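Long-range contacts in DPSA15 (Streptomyces coelicolor, PDB 4CYA), which probably binds and oxidises iron and stores it as a ferric core inside a hollow twelve-subunit shell, and is also linked to DNA binding: residues Arg18-Leu23 against Ala75-Val80; Val22-Leu27 against Val89-Trp94; Leu35-Val40 against Pro58-Val63; Val113-Val118 against Gln149-Val154. All blocks are in the same frame, centred on the assembly; numbering follows the deposited sequence.

Contact 1: residues Arg18-Leu23 against Ala75-Val80; sequences RLIGVL and AALGGV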
loop_
_atom_site.group_PDB
_atom_site.type_symbol
_atom_site.label_atom_id
_atom_site.label_comp_id
_atom_site.label_asym_id
_atom_site.label_seq_id
_atom_site.Cartn_x
_atom_site.Cartn_y
_atom_site.Cartn_z
ATOM N N ARG A 18 -39.951 -15.199 12.108
ATOM C CA ARG A 18 -40.476 -14.647 10.846
ATOM C C ARG A 18 -39.434 -13.806 10.105
ATOM O O ARG A 18 -39.361 -13.876 8.875
ATOM C CB ARG A 18 -41.773 -13.849 11.043
ATOM C CG ARG A 18 -42.965 -14.754 11.423
ATOM C CD ARG A 18 -44.183 -13.838 11.532
ATOM N NE ARG A 18 -44.239 -13.174 12.827
ATOM C CZ ARG A 18 -44.129 -11.858 13.053
ATOM N NH1 ARG A 18 -43.942 -10.958 12.068
ATOM N NH2 ARG A 18 -44.240 -11.430 14.313
ATOM N N LEU A 19 -38.599 -13.122 10.832
ATOM C CA LEU A 19 -37.547 -12.298 10.166
ATOM C C LEU A 19 -36.517 -13.258 9.523
ATOM O O LEU A 19 -36.045 -13.004 8.429
ATOM C CB LEU A 19 -36.898 -11.372 11.193
ATOM C CG LEU A 19 -35.772 -10.469 10.654
ATOM C CD1 LEU A 19 -36.317 -9.656 9.448
ATOM C CD2 LEU A 19 -35.361 -9.599 11.839
ATOM N N ILE A 20 -36.179 -14.315 10.215
ATOM C CA ILE A 20 -35.300 -15.377 9.672
ATOM C C ILE A 20 -35.850 -15.912 8.336
ATOM O O ILE A 20 -35.097 -16.097 7.364
ATOM C CB ILE A 20 -35.039 -16.524 10.714
ATOM C CG1 ILE A 20 -34.080 -16.056 11.803
ATOM C CG2 ILE A 20 -34.371 -17.719 10.030
ATOM C CD1 ILE A 20 -34.177 -16.896 13.086
ATOM N N GLY A 21 -37.160 -16.179 8.262
ATOM C CA GLY A 21 -37.717 -16.670 6.995
ATOM C C GLY A 21 -37.596 -15.639 5.876
ATOM O O GLY A 21 -37.292 -16.007 4.740
ATOM N N VAL A 22 -37.832 -14.353 6.183
ATOM C CA VAL A 22 -37.699 -13.286 5.195
ATOM C C VAL A 22 -36.202 -13.230 4.695
ATOM O O VAL A 22 -35.948 -13.188 3.486
ATOM C CB VAL A 22 -38.086 -11.921 5.813
ATOM C CG1 VAL A 22 -37.647 -10.705 4.946
ATOM C CG2 VAL A 22 -39.598 -11.855 6.074
ATOM N N LEU A 23 -35.256 -13.245 5.631
ATOM C CA LEU A 23 -33.801 -13.113 5.280
ATOM C C LEU A 23 -33.307 -14.355 4.567
ATOM O O LEU A 23 -32.476 -14.263 3.669
ATOM C CB LEU A 23 -32.955 -12.908 6.562
ATOM C CG LEU A 23 -33.209 -11.548 7.286
ATOM C CD1 LEU A 23 -32.331 -11.522 8.536
ATOM C CD2 LEU A 23 -32.892 -10.391 6.352
ATOM N N ALA A 75 -27.635 -15.828 11.269
ATOM C CA ALA A 75 -26.977 -16.609 12.310
ATOM C C ALA A 75 -27.191 -15.914 13.668
ATOM O O ALA A 75 -27.509 -16.630 14.702
ATOM C CB ALA A 75 -25.448 -16.784 12.026
ATOM N N ALA A 76 -26.956 -14.603 13.706
ATOM C CA ALA A 76 -27.129 -13.844 14.986
ATOM C C ALA A 76 -28.585 -13.971 15.568
ATOM O O ALA A 76 -28.773 -14.052 16.805
ATOM C CB ALA A 76 -26.784 -12.356 14.811
ATOM N N LEU A 77 -29.551 -13.982 14.664
ATOM C CA LEU A 77 -30.994 -14.096 15.048
ATOM C C LEU A 77 -31.372 -15.500 15.498
ATOM O O LEU A 77 -32.483 -15.706 16.048
ATOM C CB LEU A 77 -31.891 -13.675 13.850
ATOM C CG LEU A 77 -31.851 -12.170 13.559
ATOM C CD1 LEU A 77 -32.548 -11.920 12.211
ATOM C CD2 LEU A 77 -32.502 -11.256 14.631
ATOM N N GLY A 78 -30.473 -16.457 15.278
ATOM C CA GLY A 78 -30.674 -17.859 15.691
ATOM C C GLY A 78 -31.042 -18.804 14.572
ATOM O O GLY A 78 -31.422 -19.930 14.830
ATOM N N GLY A 79 -30.925 -18.366 13.326
ATOM C CA GLY A 79 -31.366 -19.236 12.172
ATOM C C GLY A 79 -30.203 -19.899 11.410
ATOM O O GLY A 79 -29.004 -19.659 11.706
ATOM N N VAL A 80 -30.554 -20.709 10.426
ATOM C CA VAL A 80 -29.556 -21.361 9.565
ATOM C C VAL A 80 -29.490 -20.526 8.318
ATOM O O VAL A 80 -30.527 -20.276 7.669
ATOM C CB VAL A 80 -29.978 -22.790 9.164
ATOM C CG1 VAL A 80 -28.979 -23.405 8.130
ATOM C CG2 VAL A 80 -30.085 -23.646 10.445
#
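Leu77 drives one methyl, CD1, between two leucines that sit one turn apart on helix 13-43. It lies 3.7 Å from Leu19 CD2 and also 3.7 Å from Leu23 CD1, and its side chain crosses both at roughly a right angle. The four-residue spacing brings Leu19 and Leu23 to the same methyl from successive turns; with CG anti to the backbone N (chi1 179°), Leu19 turns its CD2 branch to Leu77. Branched apolar chains suit this place because helix 134-158 closes over both leucines, through Thr136 and Leu140.

The tight packing continues at Ile20. Its CG1 lies 3.8 Å from Leu77 CB, the two chains running past each other in opposite directions, and its CD1 rests on backbone, 3.6 Å from Leu77 O and 3.6 Å from Gly79 N. Gly79 has to be glycine here, since Ile20 CG2, 4.0 Å from Gly79 CA, fills the place of a side chain. Arg101 of a second subunit binds the carbonyl oxygen of Gly79. The looser, solvent-facing side is confined to partly exposed Gly78, whose C lies 4.0 Å from Ile20 CD1. Its positive phi of 104°, which glycine adopts readily, with two bonds back into the last turn, one of them Gly78 N to Ala75 O, makes the Schellman motif ending helix 49-77, here packed on the first helix of a ferritin-like four-helix bundle.

Contact 2: residues Val22-Leu27 against Val89-Trp94; sequences VLRLRL and VAERKW
Arg24 grips Glu91 side-on, with NE 2.8 Å from Glu91 OE1 and NH2 2.9 Å from Glu91 OE2. Both bonds are nearly straight (165° or better at the hydrogens), each oxygen offers its syn lone pair, and the guanidinium and carboxylate planes are only 21° apart. This two-point pairing is what holds the two flat groups level. Beside the salt bridge is an apolar patch: Leu25 CD1 lies 3.9 Å from Trp94 CZ3, approaching the ring obliquely, while Leu25 CD2 is 4.3 Å from Lys93 CD, whose long methylene chain can cover a leucine at the surface.

The contact fastens the short helix 85-91 and the loop that follows it to helix 13-43. A short helix in the long connection between the second and third bundle helices is a hallmark of the Dps family within the ferritin fold.

Further out, the arginine reaches the acid on a chain extended as far as NE (CG anti to N, chi1 178°). Glu91 OE1 is held a second time by His28 NE2, one turn along from Arg24, which would probably help stabilise the carboxylate's negative charge. Asp32 anchors the loop from the same helix, taking Trp94 NE1 as well as Arg92 NH1. Arg92 CB sits 3.5 Å above one face of the indole, offset toward the rim, and Arg92 NH2 is paired with Asp96.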
loop_
_atom_site.group_PDB
_atom_site.type_symbol
_atom_site.label_atom_id
_atom_site.label_comp_id
_atom_site.label_asym_id
_atom_site.label_seq_id
_atom_site.Cartn_x
_atom_site.Cartn_y
_atom_site.Cartn_z
ATOM N N VAL A 22 -37.832 -14.353 6.183
ATOM C CA VAL A 22 -37.699 -13.286 5.195
ATOM C C VAL A 22 -36.202 -13.230 4.695
ATOM O O VAL A 22 -35.948 -13.188 3.486
ATOM C CB VAL A 22 -38.086 -11.921 5.813
ATOM C CG1 VAL A 22 -37.647 -10.705 4.946
ATOM C CG2 VAL A 22 -39.598 -11.855 6.074
ATOM N N LEU A 23 -35.256 -13.245 5.631
ATOM C CA LEU A 23 -33.801 -13.113 5.280
ATOM C C LEU A 23 -33.307 -14.355 4.567
ATOM O O LEU A 23 -32.476 -14.263 3.669
ATOM C CB LEU A 23 -32.955 -12.908 6.562
ATOM C CG LEU A 23 -33.209 -11.548 7.286
ATOM C CD1 LEU A 23 -32.331 -11.522 8.536
ATOM C CD2 LEU A 23 -32.892 -10.391 6.352
ATOM N N ARG A 24 -33.869 -15.525 4.893
ATOM C CA ARG A 24 -33.459 -16.765 4.215
ATOM C C ARG A 24 -33.739 -16.705 2.717
ATOM O O ARG A 24 -32.861 -17.106 1.893
ATOM C CB ARG A 24 -34.207 -17.963 4.859
ATOM C CG ARG A 24 -33.903 -19.314 4.217
ATOM C CD ARG A 24 -34.827 -20.383 4.865
ATOM N NE ARG A 24 -34.543 -21.719 4.286
ATOM C CZ ARG A 24 -33.821 -22.642 4.902
ATOM N NH1 ARG A 24 -33.247 -22.350 6.089
ATOM N NH2 ARG A 24 -33.590 -23.838 4.294
ATOM N N LEU A 25 -34.924 -16.178 2.327
ATOM C CA LEU A 25 -35.219 -16.055 0.948
ATOM C C LEU A 25 -34.387 -14.903 0.280
ATOM O O LEU A 25 -33.975 -15.061 -0.865
ATOM C CB LEU A 25 -36.705 -15.784 0.724
ATOM C CG LEU A 25 -37.137 -15.697 -0.776
ATOM C CD1 LEU A 25 -36.854 -17.017 -1.494
ATOM C CD2 LEU A 25 -38.653 -15.381 -0.809
ATOM N N ARG A 26 -34.128 -13.806 0.985
ATOM C CA ARG A 26 -33.259 -12.776 0.416
ATOM C C ARG A 26 -31.827 -13.341 0.174
ATOM O O ARG A 26 -31.196 -12.974 -0.802
ATOM C CB ARG A 26 -33.129 -11.594 1.365
ATOM C CG ARG A 26 -34.436 -10.778 1.546
ATOM C CD ARG A 26 -34.987 -10.290 0.216
ATOM N NE ARG A 26 -35.979 -11.183 -0.394
ATOM C CZ ARG A 26 -36.083 -11.457 -1.693
ATOM N NH1 ARG A 26 -35.171 -11.015 -2.608
ATOM N NH2 ARG A 26 -37.112 -12.232 -2.092
ATOM N N LEU A 27 -31.330 -14.158 1.097
ATOM C CA LEU A 27 -30.008 -14.811 0.943
ATOM C C LEU A 27 -30.017 -15.704 -0.306
ATOM O O LEU A 27 -29.055 -15.697 -1.118
ATOM C CB LEU A 27 -29.656 -15.607 2.228
ATOM C CG LEU A 27 -28.328 -16.367 2.113
ATOM C CD1 LEU A 27 -27.214 -15.296 1.783
ATOM C CD2 LEU A 27 -28.098 -17.031 3.447
ATOM N N VAL A 89 -32.346 -24.053 -5.156
ATOM C CA VAL A 89 -33.211 -24.420 -6.313
ATOM C C VAL A 89 -34.603 -24.905 -5.790
ATOM O O VAL A 89 -35.618 -24.561 -6.392
ATOM C CB VAL A 89 -32.488 -25.461 -7.211
ATOM C CG1 VAL A 89 -33.425 -26.096 -8.222
ATOM C CG2 VAL A 89 -31.283 -24.804 -7.934
ATOM N N ALA A 90 -34.618 -25.662 -4.697
ATOM C CA ALA A 90 -35.889 -26.122 -4.080
ATOM C C ALA A 90 -36.765 -24.979 -3.504
ATOM O O ALA A 90 -37.986 -25.041 -3.574
ATOM C CB ALA A 90 -35.604 -27.177 -3.034
ATOM N N GLU A 91 -36.161 -23.906 -2.986
ATOM C CA GLU A 91 -36.922 -22.856 -2.301
ATOM C C GLU A 91 -37.140 -21.586 -3.081
ATOM O O GLU A 91 -37.984 -20.771 -2.672
ATOM C CB GLU A 91 -36.254 -22.474 -0.994
ATOM C CG GLU A 91 -36.157 -23.680 -0.080
ATOM C CD GLU A 91 -35.474 -23.357 1.234
ATOM O OE1 GLU A 91 -35.291 -22.158 1.589
ATOM O OE2 GLU A 91 -35.109 -24.324 1.909
ATOM N N ARG A 92 -36.420 -21.381 -4.192
ATOM C CA ARG A 92 -36.550 -20.097 -4.884
ATOM C C ARG A 92 -37.883 -19.960 -5.607
ATOM O O ARG A 92 -38.528 -20.941 -5.930
ATOM C CB ARG A 92 -35.421 -19.861 -5.916
ATOM C CG ARG A 92 -35.403 -20.889 -7.023
ATOM C CD ARG A 92 -34.262 -20.547 -7.999
ATOM N NE ARG A 92 -34.124 -21.588 -8.992
ATOM C CZ ARG A 92 -33.167 -21.623 -9.920
ATOM N NH1 ARG A 92 -32.278 -20.676 -9.963
ATOM N NH2 ARG A 92 -33.125 -22.607 -10.816
ATOM N N LYS A 93 -38.252 -18.713 -5.891
ATOM C CA LYS A 93 -39.526 -18.405 -6.520
ATOM C C LYS A 93 -39.281 -17.740 -7.885
ATOM O O LYS A 93 -39.991 -16.816 -8.262
ATOM C CB LYS A 93 -40.286 -17.464 -5.588
ATOM C CG LYS A 93 -40.227 -17.947 -4.149
ATOM C CD LYS A 93 -41.447 -17.549 -3.341
ATOM C CE LYS A 93 -41.800 -18.669 -2.391
ATOM N NZ LYS A 93 -41.726 -19.947 -3.151
ATOM N N TRP A 94 -38.245 -18.183 -8.600
ATOM C CA TRP A 94 -37.912 -17.628 -9.924
ATOM C C TRP A 94 -37.190 -18.734 -10.668
ATOM O O TRP A 94 -36.848 -19.763 -10.078
ATOM C CB TRP A 94 -37.071 -16.346 -9.814
ATOM C CG TRP A 94 -35.855 -16.538 -8.932
ATOM C CD1 TRP A 94 -34.573 -16.960 -9.324
ATOM C CD2 TRP A 94 -35.774 -16.336 -7.476
ATOM N NE1 TRP A 94 -33.743 -17.046 -8.226
ATOM C CE2 TRP A 94 -34.402 -16.680 -7.087
ATOM C CE3 TRP A 94 -36.677 -15.931 -6.484
ATOM C CZ2 TRP A 94 -33.961 -16.599 -5.754
ATOM C CZ3 TRP A 94 -36.215 -15.862 -5.139
ATOM C CH2 TRP A 94 -34.890 -16.209 -4.793
#

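Contact 3: residues Leu35-Val40 against Pro58-Val63; sequences LTLKHV and PQVDQV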
loop_
_atom_site.group_PDB
_atom_site.type_symbol
_atom_site.label_atom_id
_atom_site.label_comp_id
_atom_site.label_asym_id
_atom_site.label_seq_id
_atom_site.Cartn_x
_atom_site.Cartn_y
_atom_site.Cartn_z
ATOM N N LEU A 35 -24.069 -15.824 -8.567
ATOM C CA LEU A 35 -23.841 -16.943 -9.518
ATOM C C LEU A 35 -24.235 -16.505 -10.911
ATOM O O LEU A 35 -23.527 -16.769 -11.888
ATOM C CB LEU A 35 -24.671 -18.193 -9.154
ATOM C CG LEU A 35 -24.241 -18.812 -7.840
ATOM C CD1 LEU A 35 -25.363 -19.765 -7.430
ATOM C CD2 LEU A 35 -22.926 -19.542 -7.978
ATOM N N THR A 36 -25.359 -15.832 -11.018
ATOM C CA THR A 36 -25.805 -15.337 -12.340
ATOM C C THR A 36 -24.872 -14.269 -12.941
ATOM O O THR A 36 -24.593 -14.283 -14.132
ATOM C CB THR A 36 -27.234 -14.759 -12.220
ATOM O OG1 THR A 36 -28.095 -15.840 -11.862
ATOM C CG2 THR A 36 -27.709 -14.174 -13.556
ATOM N N LEU A 37 -24.413 -13.324 -12.107
ATOM C CA LEU A 37 -23.479 -12.273 -12.580
ATOM C C LEU A 37 -22.205 -12.913 -13.085
ATOM O O LEU A 37 -21.631 -12.455 -14.089
ATOM C CB LEU A 37 -23.130 -11.326 -11.380
ATOM C CG LEU A 37 -24.317 -10.390 -10.980
ATOM C CD1 LEU A 37 -23.890 -9.606 -9.725
ATOM C CD2 LEU A 37 -24.575 -9.408 -12.117
ATOM N N LYS A 38 -21.702 -13.922 -12.384
ATOM C CA LYS A 38 -20.455 -14.638 -12.873
ATOM C C LYS A 38 -20.739 -15.344 -14.189
ATOM O O LYS A 38 -19.920 -15.339 -15.110
ATOM C CB LYS A 38 -19.920 -15.657 -11.840
ATOM C CG LYS A 38 -19.059 -14.969 -10.778
ATOM C CD LYS A 38 -17.842 -14.456 -11.553
ATOM C CE LYS A 38 -16.637 -14.073 -10.766
ATOM N NZ LYS A 38 -15.721 -13.694 -11.904
ATOM N N HIS A 39 -21.907 -15.955 -14.250
ATOM C CA HIS A 39 -22.303 -16.639 -15.508
ATOM C C HIS A 39 -22.305 -15.670 -16.664
ATOM O O HIS A 39 -21.836 -15.993 -17.772
ATOM C CB HIS A 39 -23.682 -17.292 -15.319
ATOM C CG HIS A 39 -24.215 -17.935 -16.572
ATOM N ND1 HIS A 39 -23.911 -19.218 -16.907
ATOM C CD2 HIS A 39 -25.001 -17.416 -17.633
ATOM C CE1 HIS A 39 -24.489 -19.520 -18.111
ATOM N NE2 HIS A 39 -25.154 -18.412 -18.553
ATOM N N VAL A 40 -22.877 -14.473 -16.452
ATOM C CA VAL A 40 -22.859 -13.439 -17.485
ATOM C C VAL A 40 -21.434 -13.026 -17.812
ATOM O O VAL A 40 -21.085 -12.906 -18.990
ATOM C CB VAL A 40 -23.715 -12.181 -17.110
ATOM C CG1 VAL A 40 -23.554 -11.074 -18.151
ATOM C CG2 VAL A 40 -25.185 -12.581 -17.025
ATOM N N PRO A 58 -17.170 -5.367 -10.160
ATOM C CA PRO A 58 -17.416 -4.825 -8.847
ATOM C C PRO A 58 -18.785 -5.288 -8.312
ATOM O O PRO A 58 -18.925 -5.418 -7.087
ATOM C CB PRO A 58 -17.434 -3.295 -9.068
ATOM C CG PRO A 58 -17.450 -3.091 -10.533
ATOM C CD PRO A 58 -16.887 -4.330 -11.154
ATOM N N GLN A 59 -19.789 -5.532 -9.193
ATOM C CA GLN A 59 -21.111 -5.969 -8.698
ATOM C C GLN A 59 -21.007 -7.361 -8.073
ATOM O O GLN A 59 -21.591 -7.650 -7.028
ATOM C CB GLN A 59 -22.222 -6.024 -9.809
ATOM C CG GLN A 59 -22.482 -4.641 -10.357
ATOM C CD GLN A 59 -23.583 -4.588 -11.400
ATOM O OE1 GLN A 59 -24.350 -5.550 -11.618
ATOM N NE2 GLN A 59 -23.698 -3.462 -12.008
ATOM N N VAL A 60 -20.214 -8.238 -8.691
ATOM C CA VAL A 60 -20.064 -9.604 -8.135
ATOM C C VAL A 60 -19.438 -9.542 -6.764
ATOM O O VAL A 60 -19.888 -10.192 -5.807
ATOM C CB VAL A 60 -19.144 -10.489 -9.066
ATOM C CG1 VAL A 60 -18.773 -11.807 -8.349
ATOM C CG2 VAL A 60 -19.872 -10.823 -10.340
ATOM N N ASP A 61 -18.386 -8.738 -6.611
ATOM C CA ASP A 61 -17.735 -8.648 -5.326
ATOM C C ASP A 61 -18.692 -8.037 -4.259
ATOM O O ASP A 61 -18.738 -8.503 -3.111
ATOM C CB ASP A 61 -16.503 -7.752 -5.403
ATOM C CG ASP A 61 -15.391 -8.365 -6.290
ATOM O OD1 ASP A 61 -15.395 -9.594 -6.575
ATOM O OD2 ASP A 61 -14.525 -7.558 -6.681
ATOM N N GLN A 62 -19.452 -7.034 -4.649
ATOM C CA GLN A 62 -20.352 -6.397 -3.684
ATOM C C GLN A 62 -21.561 -7.275 -3.317
ATOM O O GLN A 62 -21.982 -7.280 -2.154
ATOM C CB GLN A 62 -20.782 -5.040 -4.193
ATOM C CG GLN A 62 -19.615 -4.061 -4.072
ATOM C CD GLN A 62 -19.934 -2.724 -4.760
ATOM O OE1 GLN A 62 -20.849 -2.012 -4.327
ATOM N NE2 GLN A 62 -19.245 -2.425 -5.882
ATOM N N VAL A 63 -22.082 -8.017 -4.274
ATOM C CA VAL A 63 -23.199 -8.910 -4.019
ATOM C C VAL A 63 -22.740 -10.069 -3.120
ATOM O O VAL A 63 -23.473 -10.499 -2.228
ATOM C CB VAL A 63 -23.911 -9.357 -5.346
ATOM C CG1 VAL A 63 -24.929 -10.460 -5.051
ATOM C CG2 VAL A 63 -24.620 -8.170 -5.994
#
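The carboxamide of Gln59 is the flat group at this contact, and it meets Leu37 through its oxygen: OE1 lies 3.9 Å from Leu37 CD2, with the two side chains crossing at about a right angle. The same oxygen takes a weak hydrogen bond from Tyr115 OH, so the amide has a polar partner in the bundle interior.

Leu37 is the knob of the interface, in a hole formed by Ile56, Gln59, Val60 and Val63. Its CB presses on Val60 CG2 at 3.5 Å, tighter than usual for two carbons, and CD1 reaches on to Val63 CG2 at 4.1 Å. Small beta-branched valines fit such close quarters. Val60 CG1, anti to its own N (chi1 169°), is directed instead at Lys38, whose chain bends about CB-CG and lays CE 3.9 Å from it.

The segments belong to neighbouring antiparallel helices of the four-helix bundle, with axes 9.4 Å apart at closest and 162° between their directions. Lysine serves two surroundings at once: its methylenes seal the edge of the hydrophobic seam, and its NZ forms a salt bridge with Asp68 of a second subunit, which probably contributes to the assembly.

Contact 4: residues Val113-Val118 against Gln149-Val154; sequences VVYTGV and QFQWFV
Helices 104-130 and 134-158 form the second antiparallel hairpin of the ferritin-like bundle, and here Tyr115 of one packs across Phe150, Gln151 and Val154 of the other; the axes of segments 113-118 and 149-154 approach to 9.9 Å, at 161°. Gln151 CA sits 4.2 Å over one face of the phenol ring, offset toward its rim. Farther out, Tyr115 OH, weakly hydrogen-bonded to Gln59, lies 3.6 Å from both Phe150 CB and Phe150 CD2, before the rest of that ring heads to Gln62, Val63 and Met66. On the same side of the phenol plane, Val154 CG2 approaches Tyr115 CE2 obliquely, at 4.3 Å.

Gln151, extended with CG anti to its N (chi1 -176°), slides past the tyrosine in the opposite direction, its CG 3.7 Å from Tyr115 CB. That reach brings NE2 to the carbonyl oxygen of Asp112. Pro9 of a neighbouring subunit packs on both Thr116 and Gln151. The Asp112 carbonyl also takes Thr116 OG1, and its bond from NE2 gives the amide nitrogen of buried Gln151 a partner.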
loop_
_atom_site.group_PDB
_atom_site.type_symbol
_atom_site.label_atom_id
_atom_site.label_comp_id
_atom_site.label_asym_id
_atom_site.label_seq_id
_atom_site.Cartn_x
_atom_site.Cartn_y
_atom_site.Cartn_z
ATOM N N VAL A 113 -34.105 -7.827 -15.945
ATOM C CA VAL A 113 -35.307 -8.550 -15.439
ATOM C C VAL A 113 -34.958 -9.269 -14.113
ATOM O O VAL A 113 -35.758 -9.255 -13.152
ATOM C CB VAL A 113 -35.836 -9.555 -16.492
ATOM C CG1 VAL A 113 -36.876 -10.487 -15.886
ATOM C CG2 VAL A 113 -36.321 -8.790 -17.748
ATOM N N VAL A 114 -33.779 -9.872 -14.057
ATOM C CA VAL A 114 -33.284 -10.509 -12.808
ATOM C C VAL A 114 -33.268 -9.455 -11.660
ATOM O O VAL A 114 -33.778 -9.697 -10.552
ATOM C CB VAL A 114 -31.868 -11.115 -12.953
ATOM C CG1 VAL A 114 -31.348 -11.563 -11.579
ATOM C CG2 VAL A 114 -31.919 -12.327 -13.908
ATOM N N TYR A 115 -32.726 -8.295 -11.954
ATOM C CA TYR A 115 -32.585 -7.276 -10.922
ATOM C C TYR A 115 -33.954 -6.766 -10.524
ATOM O O TYR A 115 -34.113 -6.382 -9.391
ATOM C CB TYR A 115 -31.771 -6.072 -11.412
ATOM C CG TYR A 115 -30.272 -6.218 -11.016
ATOM C CD1 TYR A 115 -29.857 -6.017 -9.711
ATOM C CD2 TYR A 115 -29.329 -6.518 -11.953
ATOM C CE1 TYR A 115 -28.526 -6.180 -9.308
ATOM C CE2 TYR A 115 -27.941 -6.653 -11.598
ATOM C CZ TYR A 115 -27.568 -6.488 -10.260
ATOM O OH TYR A 115 -26.246 -6.616 -9.875
ATOM N N THR A 116 -34.913 -6.676 -11.457
ATOM C CA THR A 116 -36.274 -6.204 -11.024
ATOM C C THR A 116 -36.788 -7.128 -9.970
ATOM O O THR A 116 -37.299 -6.667 -8.938
ATOM C CB THR A 116 -37.209 -6.107 -12.260
ATOM O OG1 THR A 116 -36.707 -5.052 -13.053
ATOM C CG2 THR A 116 -38.703 -5.769 -11.839
ATOM N N GLY A 117 -36.644 -8.438 -10.188
ATOM C CA GLY A 117 -37.106 -9.404 -9.169
ATOM C C GLY A 117 -36.384 -9.244 -7.814
ATOM O O GLY A 117 -37.011 -9.252 -6.748
ATOM N N VAL A 118 -35.067 -9.028 -7.867
ATOM C CA VAL A 118 -34.274 -8.895 -6.644
ATOM C C VAL A 118 -34.681 -7.638 -5.867
ATOM O O VAL A 118 -34.895 -7.713 -4.633
ATOM C CB VAL A 118 -32.759 -8.824 -6.976
ATOM C CG1 VAL A 118 -31.948 -8.506 -5.685
ATOM C CG2 VAL A 118 -32.272 -10.234 -7.454
ATOM N N GLN A 149 -28.895 0.771 -7.891
ATOM C CA GLN A 149 -27.865 1.512 -8.631
ATOM C C GLN A 149 -27.166 0.528 -9.615
ATOM O O GLN A 149 -26.791 0.925 -10.724
ATOM C CB GLN A 149 -26.840 2.199 -7.715
ATOM C CG GLN A 149 -27.471 3.325 -6.817
ATOM C CD GLN A 149 -28.137 4.369 -7.662
ATOM O OE1 GLN A 149 -27.516 4.913 -8.631
ATOM N NE2 GLN A 149 -29.375 4.656 -7.372
ATOM N N PHE A 150 -26.955 -0.716 -9.201
ATOM C CA PHE A 150 -26.318 -1.712 -10.138
ATOM C C PHE A 150 -27.299 -1.941 -11.301
ATOM O O PHE A 150 -26.901 -1.951 -12.476
ATOM C CB PHE A 150 -26.081 -3.064 -9.470
ATOM C CG PHE A 150 -25.083 -3.070 -8.326
ATOM C CD1 PHE A 150 -24.163 -2.042 -8.129
ATOM C CD2 PHE A 150 -25.030 -4.208 -7.458
ATOM C CE1 PHE A 150 -23.237 -2.068 -7.071
ATOM C CE2 PHE A 150 -24.118 -4.232 -6.402
ATOM C CZ PHE A 150 -23.218 -3.172 -6.202
ATOM N N GLN A 151 -28.596 -2.032 -10.987
ATOM C CA GLN A 151 -29.580 -2.140 -12.064
ATOM C C GLN A 151 -29.584 -0.932 -13.002
ATOM O O GLN A 151 -29.773 -1.100 -14.193
ATOM C CB GLN A 151 -30.996 -2.396 -11.509
ATOM C CG GLN A 151 -31.999 -2.598 -12.684
ATOM C CD GLN A 151 -33.397 -2.729 -12.104
ATOM O OE1 GLN A 151 -33.748 -1.998 -11.167
ATOM N NE2 GLN A 151 -34.191 -3.631 -12.651
ATOM N N TRP A 152 -29.405 0.288 -12.471
ATOM C CA TRP A 152 -29.342 1.438 -13.309
ATOM C C TRP A 152 -28.175 1.324 -14.293
ATOM O O TRP A 152 -28.333 1.640 -15.508
ATOM C CB TRP A 152 -29.245 2.724 -12.446
ATOM C CG TRP A 152 -28.714 3.876 -13.247
ATOM C CD1 TRP A 152 -27.577 4.637 -13.007
ATOM C CD2 TRP A 152 -29.286 4.409 -14.507
ATOM N NE1 TRP A 152 -27.418 5.585 -14.009
ATOM C CE2 TRP A 152 -28.394 5.484 -14.936
ATOM C CE3 TRP A 152 -30.408 4.094 -15.292
ATOM C CZ2 TRP A 152 -28.627 6.229 -16.116
ATOM C CZ3 TRP A 152 -30.611 4.822 -16.501
ATOM C CH2 TRP A 152 -29.761 5.872 -16.868
ATOM N N PHE A 153 -26.992 0.930 -13.801
ATOM C CA PHE A 153 -25.878 0.763 -14.768
ATOM C C PHE A 153 -26.249 -0.242 -15.907
ATOM O O PHE A 153 -25.917 0.025 -17.076
ATOM C CB PHE A 153 -24.577 0.360 -14.056
ATOM C CG PHE A 153 -23.776 1.561 -13.562
ATOM C CD1 PHE A 153 -24.423 2.776 -13.231
ATOM C CD2 PHE A 153 -22.358 1.516 -13.471
ATOM C CE1 PHE A 153 -23.701 3.915 -12.793
ATOM C CE2 PHE A 153 -21.624 2.645 -13.033
ATOM C CZ PHE A 153 -22.291 3.837 -12.708
ATOM N N VAL A 154 -26.942 -1.332 -15.574
ATOM C CA VAL A 154 -27.382 -2.307 -16.619
ATOM C C VAL A 154 -28.365 -1.665 -17.596
ATOM O O VAL A 154 -28.199 -1.741 -18.833
ATOM C CB VAL A 154 -28.039 -3.574 -15.970
ATOM C CG1 VAL A 154 -28.729 -4.458 -17.034
ATOM C CG2 VAL A 154 -26.982 -4.345 -15.149
#

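In the fold
Contacts 1, 3 and 4 are buried, and contact 2 lies at the surface. Contacts 1 and 3 join the same two helices, 13-43 and 49-77, about 24 Å apart between centres and on opposite sides of the chain's centre; both rely on aliphatic packing, but the first ends on a helix terminus and the other runs helix against helix. Contact 2 shares Val22 and Leu23 with contact 1, yet adds a charged pair to its apolar packing, as suits its more exposed place. Contact 4 joins the remaining two long helices and touches contact 3, where Gln59 meets Tyr115, so the two hairpins are linked through the bundle interior.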